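Local coordinates for PBP domain-containing protein (Vibrio parahaemolyticus, PDB 3MUQ) that is of unknown function but probably serves as a periplasmic-binding-protein-like protein that binds a small ligand outside the cytoplasm, at residues F86-P91 with I186-D191; T117-G122 with S162-Y167. All blocks are in the same frame, centred on the assembly; numbering follows the deposited sequence.

Contact 1: residues F86-P91 with I186-D191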
# COMPACT_ATOMS: atom_id res chain seq x y z
N PHE A 86 -2.76 -11.74 -8.91
CA PHE A 86 -2.88 -12.03 -10.34
C PHE A 86 -3.95 -13.08 -10.62
O PHE A 86 -4.16 -13.98 -9.80
CB PHE A 86 -1.53 -12.47 -10.91
CG PHE A 86 -0.50 -11.38 -10.94
CD1 PHE A 86 -0.47 -10.47 -11.99
CD2 PHE A 86 0.43 -11.26 -9.92
CE1 PHE A 86 0.46 -9.45 -12.02
CE2 PHE A 86 1.38 -10.23 -9.93
CZ PHE A 86 1.39 -9.33 -10.99
N VAL A 87 -4.62 -12.96 -11.76
CA VAL A 87 -5.62 -13.95 -12.16
C VAL A 87 -5.43 -14.33 -13.62
O VAL A 87 -4.84 -13.56 -14.38
CB VAL A 87 -7.07 -13.43 -11.96
CG1 VAL A 87 -7.31 -13.05 -10.49
CG2 VAL A 87 -7.34 -12.24 -12.88
N ILE A 88 -5.90 -15.51 -13.99
CA ILE A 88 -5.83 -15.96 -15.37
C ILE A 88 -7.23 -15.80 -15.95
O ILE A 88 -8.19 -16.39 -15.46
CB ILE A 88 -5.43 -17.45 -15.51
CG1 ILE A 88 -4.11 -17.75 -14.80
CG2 ILE A 88 -5.38 -17.85 -17.00
CD1 ILE A 88 -2.92 -16.84 -15.23
N VAL A 89 -7.34 -14.99 -16.99
CA VAL A 89 -8.63 -14.78 -17.63
C VAL A 89 -8.60 -15.38 -19.04
O VAL A 89 -7.54 -15.58 -19.62
CB VAL A 89 -8.99 -13.30 -17.67
CG1 VAL A 89 -8.79 -12.67 -16.27
CG2 VAL A 89 -8.17 -12.58 -18.73
N GLY A 90 -9.79 -15.68 -19.57
CA GLY A 90 -9.90 -16.26 -20.89
C GLY A 90 -11.34 -16.32 -21.34
O GLY A 90 -12.22 -15.78 -20.68
N PRO A 91 -11.60 -16.99 -22.47
CA PRO A 91 -12.96 -17.02 -23.00
C PRO A 91 -13.84 -17.81 -22.05
O PRO A 91 -13.37 -18.79 -21.46
CB PRO A 91 -12.82 -17.76 -24.34
CG PRO A 91 -11.36 -17.62 -24.71
CD PRO A 91 -10.63 -17.62 -23.39
N ILE A 186 -12.66 -14.58 -15.39
CA ILE A 186 -11.59 -15.18 -14.60
C ILE A 186 -11.76 -16.69 -14.66
O ILE A 186 -12.82 -17.22 -14.31
CB ILE A 186 -11.65 -14.73 -13.14
CG1 ILE A 186 -11.31 -13.24 -13.02
CG2 ILE A 186 -10.69 -15.56 -12.27
CD1 ILE A 186 -11.53 -12.70 -11.62
N LEU A 187 -10.74 -17.40 -15.12
CA LEU A 187 -10.88 -18.84 -15.28
C LEU A 187 -10.04 -19.60 -14.27
O LEU A 187 -10.31 -20.76 -14.00
CB LEU A 187 -10.51 -19.29 -16.70
CG LEU A 187 -11.42 -18.85 -17.84
CD1 LEU A 187 -10.86 -19.35 -19.14
CD2 LEU A 187 -12.84 -19.37 -17.63
N PHE A 188 -9.02 -18.95 -13.73
CA PHE A 188 -8.19 -19.61 -12.72
C PHE A 188 -7.54 -18.61 -11.77
O PHE A 188 -6.99 -17.60 -12.21
CB PHE A 188 -7.12 -20.47 -13.39
CG PHE A 188 -6.21 -21.15 -12.42
CD1 PHE A 188 -6.50 -22.41 -11.93
CD2 PHE A 188 -5.05 -20.53 -11.99
CE1 PHE A 188 -5.66 -23.05 -11.04
CE2 PHE A 188 -4.20 -21.15 -11.08
CZ PHE A 188 -4.50 -22.42 -10.61
N GLN A 189 -7.63 -18.89 -10.48
CA GLN A 189 -7.02 -18.01 -9.48
C GLN A 189 -6.65 -18.76 -8.20
O GLN A 189 -6.23 -18.15 -7.21
CB GLN A 189 -7.93 -16.80 -9.16
CG GLN A 189 -9.32 -17.16 -8.63
CD GLN A 189 -10.15 -15.93 -8.29
OE1 GLN A 189 -9.64 -14.97 -7.71
NE2 GLN A 189 -11.43 -15.96 -8.66
N GLY A 190 -6.77 -20.08 -8.23
CA GLY A 190 -6.44 -20.88 -7.06
C GLY A 190 -5.00 -21.35 -6.98
O GLY A 190 -4.72 -22.55 -7.13
N ASP A 191 -4.07 -20.43 -6.73
CA ASP A 191 -2.66 -20.78 -6.62
C ASP A 191 -1.91 -19.70 -5.83
O ASP A 191 -1.99 -18.51 -6.14
CB ASP A 191 -2.05 -21.00 -8.01
CG ASP A 191 -0.68 -21.71 -7.97
OD1 ASP A 191 0.12 -21.48 -7.05
OD2 ASP A 191 -0.39 -22.49 -8.90

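Contact 2: residues T117-G122 with S162-Y167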
# COMPACT_ATOMS: atom_id res chain seq x y z
N THR A 117 -4.79 -19.58 -27.67
CA THR A 117 -4.29 -18.22 -27.83
C THR A 117 -3.90 -17.62 -26.46
O THR A 117 -4.66 -17.71 -25.50
CB THR A 117 -5.30 -17.34 -28.60
OG1 THR A 117 -5.39 -17.82 -29.95
CG2 THR A 117 -4.86 -15.88 -28.61
N PHE A 118 -2.70 -17.04 -26.39
CA PHE A 118 -2.22 -16.42 -25.15
C PHE A 118 -1.58 -15.07 -25.44
O PHE A 118 -0.67 -14.97 -26.26
CB PHE A 118 -1.22 -17.32 -24.43
CG PHE A 118 -0.83 -16.81 -23.07
CD1 PHE A 118 -1.49 -17.26 -21.93
CD2 PHE A 118 0.16 -15.85 -22.94
CE1 PHE A 118 -1.15 -16.77 -20.70
CE2 PHE A 118 0.50 -15.35 -21.70
CZ PHE A 118 -0.15 -15.82 -20.58
N ILE A 119 -2.07 -14.03 -24.78
CA ILE A 119 -1.56 -12.69 -25.04
C ILE A 119 -0.59 -12.30 -23.93
O ILE A 119 -0.97 -12.26 -22.75
CB ILE A 119 -2.70 -11.65 -25.10
CG1 ILE A 119 -3.87 -12.16 -25.97
CG2 ILE A 119 -2.15 -10.29 -25.58
CD1 ILE A 119 -3.46 -12.63 -27.36
N SER A 120 0.65 -12.00 -24.30
CA SER A 120 1.61 -11.50 -23.33
C SER A 120 1.80 -9.99 -23.53
O SER A 120 1.75 -9.50 -24.66
CB SER A 120 2.95 -12.21 -23.49
OG SER A 120 3.96 -11.50 -22.79
N ARG A 121 1.99 -9.26 -22.44
CA ARG A 121 2.31 -7.85 -22.51
C ARG A 121 3.62 -7.62 -23.29
O ARG A 121 3.73 -6.65 -24.05
CB ARG A 121 2.41 -7.26 -21.10
CG ARG A 121 1.06 -7.24 -20.40
CD ARG A 121 1.15 -6.57 -19.04
NE ARG A 121 1.76 -5.25 -19.11
CZ ARG A 121 1.78 -4.40 -18.08
NH1 ARG A 121 1.18 -4.74 -16.94
NH2 ARG A 121 2.36 -3.22 -18.19
N GLY A 122 4.59 -8.52 -23.13
CA GLY A 122 5.84 -8.45 -23.88
C GLY A 122 6.53 -7.09 -23.80
O GLY A 122 7.14 -6.64 -24.76
N SER A 162 -9.54 -10.26 -25.44
CA SER A 162 -10.97 -10.30 -25.71
C SER A 162 -11.23 -10.37 -27.21
O SER A 162 -12.08 -11.14 -27.68
CB SER A 162 -11.68 -9.08 -25.08
OG SER A 162 -13.10 -9.15 -25.25
N GLU A 163 -10.51 -9.56 -27.98
CA GLU A 163 -10.68 -9.56 -29.43
C GLU A 163 -10.37 -10.94 -30.04
O GLU A 163 -11.12 -11.46 -30.88
CB GLU A 163 -9.77 -8.52 -30.07
CG GLU A 163 -9.72 -8.58 -31.59
CD GLU A 163 -11.08 -8.37 -32.23
OE1 GLU A 163 -11.86 -7.52 -31.73
OE2 GLU A 163 -11.38 -9.04 -33.24
N MSE A 164 -9.28 -11.54 -29.59
CA MSE A 164 -8.84 -12.81 -30.16
C MSE A 164 -9.38 -14.02 -29.40
O MSE A 164 -9.06 -15.15 -29.74
CB MSE A 164 -7.32 -12.84 -30.25
CG MSE A 164 -6.79 -11.81 -31.20
SE MSE A 164 -4.88 -11.97 -31.40
CE MSE A 164 -4.85 -13.77 -32.18
N GLN A 165 -10.21 -13.77 -28.39
CA GLN A 165 -10.68 -14.84 -27.51
C GLN A 165 -9.53 -15.71 -27.02
O GLN A 165 -9.49 -16.92 -27.25
CB GLN A 165 -11.74 -15.70 -28.22
CG GLN A 165 -13.07 -14.96 -28.38
CD GLN A 165 -13.70 -14.64 -27.03
OE1 GLN A 165 -14.25 -15.52 -26.37
NE2 GLN A 165 -13.61 -13.37 -26.61
N GLY A 166 -8.58 -15.08 -26.34
CA GLY A 166 -7.46 -15.83 -25.80
C GLY A 166 -7.30 -15.67 -24.29
O GLY A 166 -8.06 -14.94 -23.65
N TYR A 167 -6.31 -16.36 -23.75
CA TYR A 167 -5.99 -16.29 -22.34
C TYR A 167 -4.94 -15.23 -22.08
O TYR A 167 -4.13 -14.92 -22.95
CB TYR A 167 -5.44 -17.64 -21.88
CG TYR A 167 -6.43 -18.78 -21.96
CD1 TYR A 167 -7.22 -19.13 -20.86
CD2 TYR A 167 -6.59 -19.50 -23.13
CE1 TYR A 167 -8.14 -20.18 -20.94
CE2 TYR A 167 -7.50 -20.56 -23.23
CZ TYR A 167 -8.26 -20.89 -22.12
OH TYR A 167 -9.15 -21.94 -22.22

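Contact 1: residues F86-P91 with I186-D191
The ring of Phe188 meets Ile88 obliquely, its CD2 lying 4.1 Å from Ile88 CG1, while the backbone N of Gly190, a residue of its own segment, sits over the centre of one face. Val104 and Val107 of helix 104-113 also touch this ring. Both Phe188 and Ile88 belong to a classic beta bulge in an antiparallel pair of strands: Leu187 and Phe188 both face Ile88, and the register slips by one residue between the Ile88-Phe188 and Val89-Ile186 pairs. The bulge shows in the bonding of one oxygen. Ile88 O accepts from Leu187 N at 2.8 Å, nearly head-on to the carbonyl, and from Phe188 N at 3.2 Å on a lone pair in the carbonyl plane. Ile88 N donates in turn to Phe188 O at 3.0 Å, completing the hydrogen-bonded pair.

Ile88 and Phe188 send their side chains to the same face of the sheet, the phenyl group swung anti to the backbone N (chi1 178°) and running alongside the isoleucine. On the other face, Ile186 CG1 touches both Val87 CG2 and Val89 CG1, and Ile186 also touches Arg172 and Trp175 of helix 172-178. Gln189 lies beside Val87, and its OE1 accepts from Arg172 NH1. Leu187 reaches toward the end of segment 86-91, bringing CD1 to 3.7 Å from Gly90 CA and 3.5 Å from Pro91 O.

Contact 2: residues T117-G122 with S162-Y167
Two backbone bonds tie Tyr167 to segment 117-122: its N donates to Thr117 O at 2.8 Å, tilted 31° from the carbonyl plane, and its O receives Ile119 N at 2.9 Å in an almost straight line with the C=O bond. Together they form a single bridge between Phe118 and Tyr167. The same Tyr167 O lies 3.3 Å from Phe118 CA in a CA-H...O contact and also over one face of the Phe118 ring, whereas Thr117 O meets the Tyr167 ring at its edge, in plane. The phenol OH is bonded elsewhere, to Asp94 and Ala96.

Helix 154-163 ends just before this bridge in a Schellman motif, with Gln165 at positive phi; separately, the side-chain NE2 of Gln165 donates to Ser162 O at 2.9 Å and also bonds Asp183 O. Beyond it, Thr117 CG2 packs on the CA of Gly166 and on the CE of Met164, a selenomethionine. The Met164 chain bends at chi3 (63°), carrying CE to Thr117 while SE stays 4.3 Å from Ile119 CD1. Phe118 and Tyr167 cross at about a right angle, Phe118 CD1 against Tyr167 CB. Strand 118-120 has strand 147-149 as its parallel partner, helix 126-138 against Phe118, and helix 154-163 against Ile119.

Both contacts are held chiefly by backbone bonds, yet they use them differently. Contact 1 joins two strands of the large mixed sheet and is mostly buried; contact 2 is partly buried, farther from the centre of the chain, and ties a strand of the small two-stranded sheet to the chain leaving a helix. Two donors share one carbonyl oxygen in contact 1, whereas in contact 2 each bond has its own acceptor. Along the sequence contact 2 is nested within the loop closed by contact 1, and in space they touch: Leu187 CD1 lies 3.4 Å from Tyr167 CE1, and Pro91 packs on Gln165 and Gly166. Strand 168-171, following Tyr167, pairs with strand 78-90, linking the two sheets.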